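Local coordinates for protein nucleoside hydrolase, putative (Trypanosoma brucei, PDB 3FZ0) that belongs to the nucleoside hydrolase family, an alpha/beta fold built round a mixed beta-sheet, and holds a calcium ion in the model, at residues A143-P148 and G190-Q195; G219-L224 and E244-L249; V287-R292 and T341-E346. The protein carries 2 engineered substitutions. One frame throughout, in Å; residues are numbered along the deposited sequence.

The three contacts follow one another along the chain, each closing before the next opens, and all belong to one alpha/beta fold. Contacts 1 and 2 lie on opposite sides of the chain's centre, their own centres about 37 Å apart. Contact 3, the innermost, is about 25 Å from contact 1 and about 21 Å from contact 2, centre to centre. None touches another; the closest approach, about 7 Å between nearest atoms, is between contacts 2 and 3. Helix 345-356 starts in contact 3 and also packs against helix 218-224 of contact 2. In space the set thus runs from crossover helices at a subunit interface (contact 1), through sheet and helix nearer the middle (contact 3), to peripheral helices (contact 2).

Contact 1. Residues A143-P148 and G190-Q195; sequences ALRLNP and GVVVLQ
Leu144 and Arg145 of helix 138-146 meet Val192 and Val193 of helix 187-195 where successive beta-alpha-beta crossovers pack side by side. Strands 127-133, 162-165 and 203-206 are parallel neighbours in the main sheet, and these two helices belong to the connections between them, so the contact illustrates how crossover helices close up over an alpha/beta sheet. The backbones come nearest at Leu144 and Val192, with CA atoms 7.6 Å apart, and no hydrogen bond spans the gap.

Val192 directs its side chain at the opposing helix, and its CG1 is the shared point of contact. That methyl lies 4.0 Å from Leu144 CB and 3.6 Å from Arg145 CD, held between the root of one residue and the aliphatic part of the next. A bend in the arginine at chi2 (-74°) accompanies the placing of CD against the valine, and a further bend at chi3 (-38°) turns NE and the guanidinium onward from it. CD also approaches the second methyl, Val192 CG2, at 3.9 Å, so the carbon chain covers both branches while its polar end serves another purpose: NH2 forms weak hydrogen bonds with the backbone oxygens of Gly72 and Pro73 of the second subunit. Leu74 of that subunit packs on Val192, and Leu146 meets its own counterpart there, which places this helix pair at a subunit interface.

Leu144 makes a second, separate touch further out along its side chain. It meets Val193 at about a right angle, using a single methyl. Leu144 CD1 rests 3.8 Å from Val193 CG2, the branch that lies anti to the carbonyl carbon, and the same CD1 is 4.0 Å from Val193 CA.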
loop_
_atom_site.group_PDB
_atom_site.type_symbol
_atom_site.label_atom_id
_atom_site.label_comp_id
_atom_site.label_asym_id
_atom_site.label_seq_id
_atom_site.Cartn_x
_atom_site.Cartn_y
_atom_site.Cartn_z
ATOM N N ALA B 143 4.236 24.996 4.409
ATOM C CA ALA B 143 5.255 25.943 4.834
ATOM C C ALA B 143 6.631 25.290 4.914
ATOM O O ALA B 143 7.617 25.823 4.371
ATOM C CB ALA B 143 4.886 26.570 6.137
ATOM N N LEU B 144 6.694 24.124 5.556
ATOM C CA LEU B 144 7.947 23.354 5.611
ATOM C C LEU B 144 8.630 23.069 4.289
ATOM O O LEU B 144 9.843 23.275 4.201
ATOM C CB LEU B 144 7.781 22.056 6.395
ATOM C CG LEU B 144 7.893 22.149 7.905
ATOM C CD1 LEU B 144 7.212 20.921 8.447
ATOM C CD2 LEU B 144 9.351 22.205 8.388
ATOM N N ARG B 145 7.892 22.600 3.270
ATOM C CA ARG B 145 8.527 22.309 1.956
ATOM C C ARG B 145 8.968 23.588 1.218
ATOM O O ARG B 145 9.895 23.534 0.424
ATOM C CB ARG B 145 7.668 21.418 1.054
ATOM C CG ARG B 145 7.036 20.216 1.750
ATOM C CD ARG B 145 8.018 19.062 2.084
ATOM N NE ARG B 145 8.989 18.905 1.024
ATOM C CZ ARG B 145 10.278 19.217 1.140
ATOM N NH1 ARG B 145 10.734 19.669 2.316
ATOM N NH2 ARG B 145 11.107 19.075 0.085
ATOM N N LEU B 146 8.326 24.719 1.474
ATOM C CA LEU B 146 8.713 25.965 0.822
ATOM C C LEU B 146 10.000 26.607 1.358
ATOM O O LEU B 146 10.774 27.213 0.592
ATOM C CB LEU B 146 7.594 27.005 0.910
ATOM C CG LEU B 146 6.488 26.919 -0.127
ATOM C CD1 LEU B 146 5.410 27.869 0.332
ATOM C CD2 LEU B 146 7.015 27.282 -1.533
ATOM N N ASN B 147 10.194 26.535 2.675
ATOM C CA ASN B 147 11.362 27.169 3.291
ATOM C C ASN B 147 11.650 26.456 4.593
ATOM O O ASN B 147 11.320 26.958 5.666
ATOM C CB ASN B 147 11.139 28.684 3.504
ATOM C CG ASN B 147 12.445 29.465 3.695
ATOM O OD1 ASN B 147 13.401 28.960 4.283
ATOM N ND2 ASN B 147 12.469 30.720 3.235
ATOM N N PRO B 148 12.267 25.272 4.498
ATOM C CA PRO B 148 12.512 24.440 5.686
ATOM C C PRO B 148 13.419 25.089 6.752
ATOM O O PRO B 148 13.195 24.879 7.945
ATOM C CB PRO B 148 13.149 23.156 5.103
ATOM C CG PRO B 148 13.723 23.589 3.749
ATOM C CD PRO B 148 12.763 24.646 3.257
ATOM N N GLY B 190 1.818 14.747 7.868
ATOM C CA GLY B 190 2.436 14.224 9.078
ATOM C C GLY B 190 3.823 13.666 8.839
ATOM O O GLY B 190 4.724 13.834 9.673
ATOM N N VAL B 191 4.005 12.993 7.712
ATOM C CA VAL B 191 5.327 12.517 7.316
ATOM C C VAL B 191 6.296 13.692 7.144
ATOM O O VAL B 191 7.434 13.616 7.600
ATOM C CB VAL B 191 5.267 11.669 6.046
ATOM C CG1 VAL B 191 6.664 11.468 5.478
ATOM C CG2 VAL B 191 4.619 10.353 6.345
ATOM N N VAL B 192 5.849 14.759 6.483
ATOM C CA VAL B 192 6.675 15.921 6.238
ATOM C C VAL B 192 7.119 16.519 7.581
ATOM O O VAL B 192 8.307 16.834 7.780
ATOM C CB VAL B 192 5.936 16.970 5.353
ATOM C CG1 VAL B 192 6.679 18.317 5.340
ATOM C CG2 VAL B 192 5.755 16.432 3.929
ATOM N N VAL B 193 6.178 16.647 8.516
ATOM C CA VAL B 193 6.473 17.230 9.821
ATOM C C VAL B 193 7.477 16.394 10.620
ATOM O O VAL B 193 8.477 16.928 11.089
ATOM C CB VAL B 193 5.184 17.530 10.621
ATOM C CG1 VAL B 193 5.513 17.789 12.065
ATOM C CG2 VAL B 193 4.462 18.780 10.008
ATOM N N LEU B 194 7.226 15.086 10.724
ATOM C CA LEU B 194 8.080 14.164 11.486
ATOM C C LEU B 194 9.433 13.835 10.823
ATOM O O LEU B 194 10.386 13.557 11.520
ATOM C CB LEU B 194 7.321 12.893 11.848
ATOM C CG LEU B 194 6.090 12.978 12.776
ATOM C CD1 LEU B 194 5.210 11.718 12.681
ATOM C CD2 LEU B 194 6.445 13.207 14.230
ATOM N N GLN B 195 9.519 13.843 9.491
ATOM C CA GLN B 195 10.784 13.595 8.779
ATOM C C GLN B 195 11.675 14.835 8.630
ATOM O O GLN B 195 12.812 14.719 8.188
ATOM C CB GLN B 195 10.521 13.039 7.390
ATOM C CG GLN B 195 9.926 11.632 7.349
ATOM C CD GLN B 195 10.833 10.579 7.969
ATOM O OE1 GLN B 195 10.486 9.960 8.974
ATOM N NE2 GLN B 195 11.987 10.382 7.387
#

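Contact 2. Residues G219-L224 and E244-L249; sequences GFYDKL and EFIEKL
The side chains of Tyr221 and Ile246 lie alongside, pointing opposite ways, the ring reaching from helix 218-224 towards helix 241-249 while the isoleucine projects back towards it. This is helix-helix packing outside the central sheet of the alpha/beta fold, bridged by one tyrosine. Over these short segments the helices run closer to antiparallel than to parallel, at 137°, with axes no nearer than 10.7 Å. With CG anti to the backbone N (chi1 178°), Tyr221 carries its ring out across that gap.

The ring meets the isoleucine obliquely, its CE1 lying 3.8 Å from Ile246 CG2. Beyond it, the phenol oxygen arrives at the backbone of the second helix, where Tyr221 OH donates a weak hydrogen bond to Ile246 O at 3.5 Å. The same OH lies 3.4 Å from Glu247 CA, so the hydroxyl is lodged against main chain as much as against side chains. Leu224, one turn after the tyrosine, adds a looser touch, with CD2 4.5 Å from Ile246 CG2; the branch methyl of the isoleucine is therefore approached by both residues of the first helix. Glu247 takes part near its root, and its carboxylate is engaged apart from this contact, in a salt bridge with Arg227.

The pair forms a peripheral layer of the fold, laid on other helices. Trp218 meets the Tyr221 ring edge-to-face, Ile246 also packs on Ile21 and Met24 of helix 17-27, and Leu224 touches Val356 of helix 345-356.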
loop_
_atom_site.group_PDB
_atom_site.type_symbol
_atom_site.label_atom_id
_atom_site.label_comp_id
_atom_site.label_asym_id
_atom_site.label_seq_id
_atom_site.Cartn_x
_atom_site.Cartn_y
_atom_site.Cartn_z
ATOM N N GLY B 219 -19.290 16.770 35.691
ATOM C CA GLY B 219 -19.456 17.467 36.994
ATOM C C GLY B 219 -18.544 18.695 37.096
ATOM O O GLY B 219 -18.986 19.780 37.493
ATOM N N PHE B 220 -17.283 18.540 36.702
ATOM C CA PHE B 220 -16.355 19.657 36.669
ATOM C C PHE B 220 -16.884 20.714 35.687
ATOM O O PHE B 220 -16.984 21.903 36.048
ATOM C CB PHE B 220 -14.949 19.192 36.270
ATOM C CG PHE B 220 -13.960 20.309 36.117
ATOM C CD1 PHE B 220 -13.220 20.749 37.221
ATOM C CD2 PHE B 220 -13.752 20.920 34.876
ATOM C CE1 PHE B 220 -12.291 21.785 37.085
ATOM C CE2 PHE B 220 -12.826 21.968 34.727
ATOM C CZ PHE B 220 -12.088 22.394 35.815
ATOM N N TYR B 221 -17.226 20.268 34.469
ATOM C CA TYR B 221 -17.814 21.139 33.454
ATOM C C TYR B 221 -18.968 21.976 34.011
ATOM O O TYR B 221 -19.032 23.180 33.788
ATOM C CB TYR B 221 -18.305 20.331 32.246
ATOM C CG TYR B 221 -18.953 21.196 31.199
ATOM C CD1 TYR B 221 -18.175 21.986 30.333
ATOM C CD2 TYR B 221 -20.346 21.228 31.056
ATOM C CE1 TYR B 221 -18.777 22.778 29.354
ATOM C CE2 TYR B 221 -20.947 22.006 30.090
ATOM C CZ TYR B 221 -20.159 22.780 29.234
ATOM O OH TYR B 221 -20.752 23.571 28.249
ATOM N N ASP B 222 -19.869 21.328 34.740
ATOM C CA ASP B 222 -21.031 22.020 35.281
ATOM C C ASP B 222 -20.580 23.201 36.144
ATOM O O ASP B 222 -21.196 24.261 36.088
ATOM C CB ASP B 222 -21.951 21.064 36.050
ATOM C CG ASP B 222 -22.815 20.205 35.126
ATOM O OD1 ASP B 222 -22.773 20.414 33.899
ATOM O OD2 ASP B 222 -23.551 19.318 35.622
ATOM N N LYS B 223 -19.510 23.017 36.917
ATOM C CA LYS B 223 -18.980 24.065 37.781
ATOM C C LYS B 223 -18.241 25.122 36.971
ATOM O O LYS B 223 -18.338 26.307 37.258
ATOM C CB LYS B 223 -18.059 23.492 38.843
ATOM C CG LYS B 223 -18.775 22.922 40.041
ATOM C CD LYS B 223 -17.874 21.949 40.804
ATOM C CE LYS B 223 -18.534 21.471 42.106
ATOM N NZ LYS B 223 -17.699 20.438 42.816
ATOM N N LEU B 224 -17.535 24.688 35.937
ATOM C CA LEU B 224 -16.853 25.583 35.014
ATOM C C LEU B 224 -17.806 26.681 34.501
ATOM O O LEU B 224 -17.455 27.867 34.501
ATOM C CB LEU B 224 -16.233 24.767 33.854
ATOM C CG LEU B 224 -15.170 25.419 32.959
ATOM C CD1 LEU B 224 -13.919 25.698 33.784
ATOM C CD2 LEU B 224 -14.864 24.649 31.670
ATOM N N GLU B 244 -20.652 31.733 29.663
ATOM C CA GLU B 244 -21.806 31.738 28.746
ATOM C C GLU B 244 -21.418 31.192 27.364
ATOM O O GLU B 244 -22.087 30.308 26.821
ATOM C CB GLU B 244 -22.408 33.133 28.617
ATOM C CG GLU B 244 -23.423 33.230 27.502
ATOM C CD GLU B 244 -24.066 34.582 27.423
ATOM O OE1 GLU B 244 -24.644 34.861 26.355
ATOM O OE2 GLU B 244 -24.007 35.364 28.410
ATOM N N PHE B 245 -20.308 31.705 26.845
ATOM C CA PHE B 245 -19.776 31.283 25.568
ATOM C C PHE B 245 -19.418 29.790 25.564
ATOM O O PHE B 245 -19.768 29.090 24.624
ATOM C CB PHE B 245 -18.572 32.169 25.174
ATOM C CG PHE B 245 -17.904 31.771 23.876
ATOM C CD1 PHE B 245 -18.268 32.369 22.683
ATOM C CD2 PHE B 245 -16.881 30.828 23.858
ATOM C CE1 PHE B 245 -17.631 32.020 21.480
ATOM C CE2 PHE B 245 -16.239 30.470 22.658
ATOM C CZ PHE B 245 -16.607 31.060 21.482
ATOM N N ILE B 246 -18.721 29.316 26.601
ATOM C CA ILE B 246 -18.379 27.904 26.705
ATOM C C ILE B 246 -19.643 27.054 26.774
ATOM O O ILE B 246 -19.747 26.074 26.058
ATOM C CB ILE B 246 -17.357 27.590 27.868
ATOM C CG1 ILE B 246 -16.015 28.312 27.596
ATOM C CG2 ILE B 246 -17.175 26.031 28.078
ATOM C CD1 ILE B 246 -15.010 28.212 28.720
ATOM N N GLU B 247 -20.631 27.455 27.564
ATOM C CA GLU B 247 -21.899 26.699 27.593
ATOM C C GLU B 247 -22.541 26.571 26.206
ATOM O O GLU B 247 -23.035 25.493 25.855
ATOM C CB GLU B 247 -22.916 27.232 28.622
ATOM C CG GLU B 247 -24.045 26.275 28.894
ATOM C CD GLU B 247 -25.137 26.827 29.819
ATOM O OE1 GLU B 247 -25.962 26.023 30.272
ATOM O OE2 GLU B 247 -25.194 28.052 30.101
ATOM N N LYS B 248 -22.525 27.651 25.430
ATOM C CA LYS B 248 -23.132 27.641 24.103
ATOM C C LYS B 248 -22.310 26.825 23.101
ATOM O O LYS B 248 -22.860 26.125 22.250
ATOM C CB LYS B 248 -23.320 29.070 23.592
ATOM C CG LYS B 248 -24.522 29.829 24.171
ATOM C CD LYS B 248 -24.461 31.252 23.653
ATOM C CE LYS B 248 -25.459 32.148 24.291
ATOM N NZ LYS B 248 -25.292 33.498 23.711
ATOM N N LEU B 249 -20.987 26.931 23.211
ATOM C CA LEU B 249 -20.058 26.214 22.340
ATOM C C LEU B 249 -20.163 24.696 22.444
ATOM O O LEU B 249 -20.040 24.006 21.444
ATOM C CB LEU B 249 -18.648 26.629 22.686
ATOM C CG LEU B 249 -17.518 26.075 21.866
ATOM C CD1 LEU B 249 -17.509 26.647 20.433
ATOM C CD2 LEU B 249 -16.250 26.399 22.615
#

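Contact 3. Residues V287-R292 and T341-E346; sequences VLVAIR and TKVDNE
The backbones of Val289, in the last turn of helix 282-291, and Val343, at the end of strand 337-343, come to 7.8 Å between CA atoms, and side chains from both sides meet in between. This is helix-on-sheet packing of an alpha/beta fold. The strand lies between 203-206 and 296-306 in the main sheet, and just before Val343, Thr341 and Lys342 pair with the single residue Asp298 in a classic beta bulge. The helix includes, near its start, Asp283, one of the calcium ligands.

Val343 points its side chain at the helix and splits its two methyls between two partners. CG1, anti to the backbone N (chi1 167°), lies 4.0 Å from Leu288 CD2. The other branch, CG2, meets Val289 CG2 at 3.8 Å, a methyl-to-methyl touch between two residues of like shape. Both side chains of the helix cross that of the strand valine obliquely. Leu288 and Val289 are consecutive on the helix, and each takes one branch of Val343. Leu288 also packs on Phe348 and Ala351 of helix 345-356, and Val289 on Val296 of the neighbouring strand, which makes the contact part of a larger apolar layer.

Directly after the valine the chain changes course. Asp344 alone stands between strand 337-343 and helix 345-356. It takes the N-cap position of that helix, its OD1 accepting a hydrogen bond from Met347 N.

No hydrogen bond passes between the two segments. The three touching residues are buried and wholly aliphatic. Between these two segments the association therefore rests on van der Waals contact of branched methyl groups and, probably, on the exclusion of water, with no directional bond to set the spacing.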
loop_
_atom_site.group_PDB
_atom_site.type_symbol
_atom_site.label_atom_id
_atom_site.label_comp_id
_atom_site.label_asym_id
_atom_site.label_seq_id
_atom_site.Cartn_x
_atom_site.Cartn_y
_atom_site.Cartn_z
ATOM N N VAL B 287 -2.213 22.384 23.797
ATOM C CA VAL B 287 -1.825 23.746 24.217
ATOM C C VAL B 287 -1.190 23.750 25.623
ATOM O O VAL B 287 -0.170 24.410 25.831
ATOM C CB VAL B 287 -2.994 24.800 24.112
ATOM C CG1 VAL B 287 -2.595 26.121 24.716
ATOM C CG2 VAL B 287 -3.382 25.002 22.629
ATOM N N LEU B 288 -1.750 22.992 26.561
ATOM C CA LEU B 288 -1.147 22.896 27.884
ATOM C C LEU B 288 0.287 22.342 27.844
ATOM O O LEU B 288 1.195 22.851 28.538
ATOM C CB LEU B 288 -2.016 22.044 28.803
ATOM C CG LEU B 288 -1.500 21.909 30.231
ATOM C CD1 LEU B 288 -1.805 23.168 30.971
ATOM C CD2 LEU B 288 -2.188 20.729 30.867
ATOM N N VAL B 289 0.500 21.309 27.031
ATOM C CA VAL B 289 1.824 20.713 26.914
ATOM C C VAL B 289 2.822 21.746 26.401
ATOM O O VAL B 289 3.941 21.805 26.884
ATOM C CB VAL B 289 1.803 19.427 26.066
ATOM C CG1 VAL B 289 3.210 19.001 25.642
ATOM C CG2 VAL B 289 1.139 18.307 26.854
ATOM N N ALA B 290 2.403 22.554 25.427
ATOM C CA ALA B 290 3.272 23.558 24.812
ATOM C C ALA B 290 3.705 24.615 25.781
ATOM O O ALA B 290 4.844 25.036 25.776
ATOM C CB ALA B 290 2.570 24.231 23.657
ATOM N N ILE B 291 2.789 25.085 26.599
ATOM C CA ILE B 291 3.117 26.230 27.437
ATOM C C ILE B 291 3.497 25.889 28.883
ATOM O O ILE B 291 4.183 26.675 29.522
ATOM C CB ILE B 291 2.095 27.376 27.300
ATOM C CG1 ILE B 291 0.715 26.982 27.767
ATOM C CG2 ILE B 291 1.972 27.757 25.844
ATOM C CD1 ILE B 291 -0.398 27.892 27.141
ATOM N N ARG B 292 3.073 24.720 29.373
ATOM C CA ARG B 292 3.488 24.263 30.684
ATOM C C ARG B 292 4.126 22.901 30.574
ATOM O O ARG B 292 3.473 21.899 30.846
ATOM C CB ARG B 292 2.310 24.221 31.661
ATOM C CG ARG B 292 1.528 25.516 31.775
ATOM C CD ARG B 292 0.830 25.609 33.104
ATOM N NE ARG B 292 1.683 26.232 34.101
ATOM C CZ ARG B 292 1.677 25.939 35.401
ATOM N NH1 ARG B 292 0.860 25.016 35.886
ATOM N NH2 ARG B 292 2.498 26.584 36.235
ATOM N N THR B 341 2.847 10.413 27.100
ATOM C CA THR B 341 2.035 9.282 27.563
ATOM C C THR B 341 1.242 9.540 28.835
ATOM O O THR B 341 0.293 8.816 29.110
ATOM C CB THR B 341 2.832 7.972 27.697
ATOM O OG1 THR B 341 3.896 8.159 28.627
ATOM C CG2 THR B 341 3.419 7.525 26.307
ATOM N N LYS B 342 1.646 10.552 29.601
ATOM C CA LYS B 342 0.863 11.064 30.719
ATOM C C LYS B 342 0.974 12.576 30.942
ATOM O O LYS B 342 2.076 13.120 31.046
ATOM C CB LYS B 342 1.160 10.339 32.035
ATOM C CG LYS B 342 0.091 10.690 33.062
ATOM C CD LYS B 342 0.019 9.730 34.186
ATOM C CE LYS B 342 -1.107 10.128 35.210
ATOM N NZ LYS B 342 -2.502 9.872 34.697
ATOM N N VAL B 343 -0.191 13.215 31.029
ATOM C CA VAL B 343 -0.331 14.624 31.359
ATOM C C VAL B 343 -0.972 14.804 32.729
ATOM O O VAL B 343 -1.882 14.054 33.109
ATOM C CB VAL B 343 -1.126 15.375 30.279
ATOM C CG1 VAL B 343 -1.560 16.761 30.747
ATOM C CG2 VAL B 343 -0.258 15.514 29.009
ATOM N N ASP B 344 -0.482 15.809 33.462
ATOM C CA ASP B 344 -0.943 16.135 34.820
ATOM C C ASP B 344 -2.375 16.648 34.732
ATOM O O ASP B 344 -2.595 17.771 34.283
ATOM C CB ASP B 344 -0.027 17.199 35.403
ATOM C CG ASP B 344 -0.284 17.471 36.865
ATOM O OD1 ASP B 344 -1.451 17.451 37.327
ATOM O OD2 ASP B 344 0.710 17.739 37.575
ATOM N N ASN B 345 -3.340 15.811 35.117
ATOM C CA ASN B 345 -4.775 16.186 35.057
ATOM C C ASN B 345 -5.115 17.415 35.916
ATOM O O ASN B 345 -5.824 18.303 35.494
ATOM C CB ASN B 345 -5.715 15.027 35.434
ATOM C CG ASN B 345 -7.155 15.323 35.055
ATOM O OD1 ASN B 345 -7.440 15.640 33.885
ATOM N ND2 ASN B 345 -8.062 15.283 36.037
ATOM N N GLU B 346 -4.569 17.431 37.121
ATOM C CA GLU B 346 -4.709 18.531 38.050
ATOM C C GLU B 346 -4.290 19.890 37.417
ATOM O O GLU B 346 -5.040 20.857 37.505
ATOM C CB GLU B 346 -3.919 18.198 39.314
ATOM C CG GLU B 346 -4.265 19.033 40.537
ATOM C CD GLU B 346 -4.095 18.234 41.858
ATOM O OE1 GLU B 346 -3.981 16.966 41.802
ATOM O OE2 GLU B 346 -4.107 18.878 42.958
#